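Local coordinates for protein fructose-like phosphotransferase enzyme IIB component 3 (Escherichia coli K12, PDB 4TN5) that probably accepts a phosphoryl group from EIIA on a cysteine and hands it on to fructose as the sugar is taken up by the cell's phosphotransferase system, at residues E38-L43 with E67-E72. Sequence-based numbering, arbitrary orientation.
Sequences ETQGAL and ELAGAE
The carboxamide of Q40 bonds to both backbone groups of A69, donor to acceptor and acceptor to donor. Its NE2 donates to A69 O over 3.0 Å, arriving in the carbonyl plane on a lone pair, while A69 N gives its hydrogen to Q40 OE1 at 3.1 Å, tilted 18° from that amide's carbonyl plane. The two N-H...acceptor angles, close to 150°, show moderate bending. Because each end of the amide has a mate of opposite polarity, its flip state is defined. CG of Q40 lies anti to the carbonyl carbon and the chain is extended beyond it, carrying the amide across to A69.

A third bond fixes the same group from its own strand: Q40 NE2 donates to E38 OE2 at 2.6 Å, in the amide plane and nearly along the acceptor's C-O axis. E38, in turn, is held by a salt bridge from its OE1 to R73 and by L49 N, making it a second-shell support for the amide.

In van der Waals contact, A69 CB and L68 CD2 flank the bonded oxygen, each 3.9 Å from Q40 OE1. A leucine in place of Q40 would probably leave A69 N and A69 O without these mates, E38 OE2 without its amide donor and the turn less firmly tied.

L68 to A71 form a type II turn, and G70 takes the positive phi (66°) it requires. The Q40 side chain is about 8 Å from that of C10, the inferred phosphocysteine site. Through the Q40 amide, strand 34-41, flanked by strands 3-9 and 44-46, is joined to the loop between strands 59-64 and 79-82, with L68 packing on V7 and A9 of strand 3-9.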
loop_
_atom_site.group_PDB
_atom_site.type_symbol
_atom_site.label_atom_id
_atom_site.label_comp_id
_atom_site.label_asym_id
_atom_site.label_seq_id
_atom_site.Cartn_x
_atom_site.Cartn_y
_atom_site.Cartn_z
ATOM N N GLU A 38 -5.054 0.646 -19.300
ATOM C CA GLU A 38 -6.016 1.738 -19.340
ATOM C C GLU A 38 -5.286 3.063 -19.498
ATOM O O GLU A 38 -4.271 3.306 -18.844
ATOM C CB GLU A 38 -6.867 1.757 -18.069
ATOM C CG GLU A 38 -7.808 2.948 -17.961
ATOM C CD GLU A 38 -8.706 2.875 -16.741
ATOM O OE1 GLU A 38 -9.232 1.778 -16.454
ATOM O OE2 GLU A 38 -8.886 3.912 -16.067
ATOM N N THR A 39 -5.801 3.915 -20.374
ATOM C CA THR A 39 -5.213 5.227 -20.597
ATOM C C THR A 39 -6.134 6.333 -20.098
ATOM O O THR A 39 -7.318 6.361 -20.426
ATOM C CB THR A 39 -4.896 5.453 -22.088
ATOM O OG1 THR A 39 -3.591 4.938 -22.383
ATOM C CG2 THR A 39 -4.939 6.934 -22.427
ATOM N N GLN A 40 -5.584 7.236 -19.293
ATOM C CA GLN A 40 -6.326 8.403 -18.837
ATOM C C GLN A 40 -5.577 9.672 -19.228
ATOM O O GLN A 40 -4.517 9.970 -18.681
ATOM C CB GLN A 40 -6.542 8.349 -17.324
ATOM C CG GLN A 40 -7.361 7.152 -16.859
ATOM C CD GLN A 40 -7.619 7.161 -15.364
ATOM O OE1 GLN A 40 -7.361 8.153 -14.683
ATOM N NE2 GLN A 40 -8.131 6.050 -14.846
ATOM N N GLY A 41 -6.131 10.410 -20.183
ATOM C CA GLY A 41 -5.493 11.618 -20.673
ATOM C C GLY A 41 -6.483 12.718 -21.000
ATOM O O GLY A 41 -7.655 12.643 -20.633
ATOM N N ALA A 42 -6.005 13.742 -21.702
ATOM C CA ALA A 42 -6.833 14.889 -22.065
ATOM C C ALA A 42 -7.982 14.495 -22.991
ATOM O O ALA A 42 -8.982 15.206 -23.089
ATOM C CB ALA A 42 -5.981 15.976 -22.704
ATOM N N LEU A 43 -7.831 13.361 -23.670
ATOM C CA LEU A 43 -8.877 12.846 -24.544
ATOM C C LEU A 43 -9.827 11.925 -23.785
ATOM O O LEU A 43 -10.758 11.365 -24.363
ATOM C CB LEU A 43 -8.271 12.108 -25.740
ATOM C CG LEU A 43 -8.103 12.896 -27.042
ATOM C CD1 LEU A 43 -7.302 14.170 -26.826
ATOM C CD2 LEU A 43 -7.452 12.024 -28.104
ATOM N N GLU A 67 -4.083 12.118 -10.031
ATOM C CA GLU A 67 -5.057 11.343 -9.282
ATOM C C GLU A 67 -5.896 10.530 -10.257
ATOM O O GLU A 67 -6.619 11.090 -11.081
ATOM C CB GLU A 67 -5.956 12.286 -8.485
ATOM C CG GLU A 67 -5.193 13.248 -7.587
ATOM C CD GLU A 67 -6.104 14.036 -6.670
ATOM O OE1 GLU A 67 -7.086 13.454 -6.164
ATOM O OE2 GLU A 67 -5.839 15.240 -6.457
ATOM N N LEU A 68 -5.792 9.207 -10.171
ATOM C CA LEU A 68 -6.516 8.324 -11.077
ATOM C C LEU A 68 -8.016 8.335 -10.821
ATOM O O LEU A 68 -8.461 8.261 -9.677
ATOM C CB LEU A 68 -6.013 6.884 -10.954
ATOM C CG LEU A 68 -4.549 6.590 -11.272
ATOM C CD1 LEU A 68 -4.279 5.099 -11.152
ATOM C CD2 LEU A 68 -4.208 7.093 -12.658
ATOM N N ALA A 69 -8.790 8.426 -11.896
ATOM C CA ALA A 69 -10.213 8.155 -11.811
ATOM C C ALA A 69 -10.342 6.660 -11.573
ATOM O O ALA A 69 -9.668 5.863 -12.226
ATOM C CB ALA A 69 -10.910 8.552 -13.095
ATOM N N GLY A 70 -11.189 6.279 -10.626
ATOM C CA GLY A 70 -11.332 4.881 -10.280
ATOM C C GLY A 70 -10.071 4.311 -9.659
ATOM O O GLY A 70 -9.774 3.126 -9.818
ATOM N N ALA A 71 -9.323 5.154 -8.949
ATOM C CA ALA A 71 -8.198 4.685 -8.143
ATOM C C ALA A 71 -8.759 3.717 -7.114
ATOM O O ALA A 71 -8.064 2.829 -6.615
ATOM C CB ALA A 71 -7.512 5.854 -7.460
ATOM N N GLU A 72 -10.038 3.921 -6.814
ATOM C CA GLU A 72 -10.866 3.031 -6.017
ATOM C C GLU A 72 -10.723 1.549 -6.390
ATOM O O GLU A 72 -10.861 0.681 -5.533
ATOM C CB GLU A 72 -12.337 3.436 -6.221
ATOM C CG GLU A 72 -12.795 3.266 -7.662
ATOM C CD GLU A 72 -14.192 3.760 -7.941
ATOM O OE1 GLU A 72 -14.963 3.933 -6.975
ATOM O OE2 GLU A 72 -14.506 4.017 -9.122
#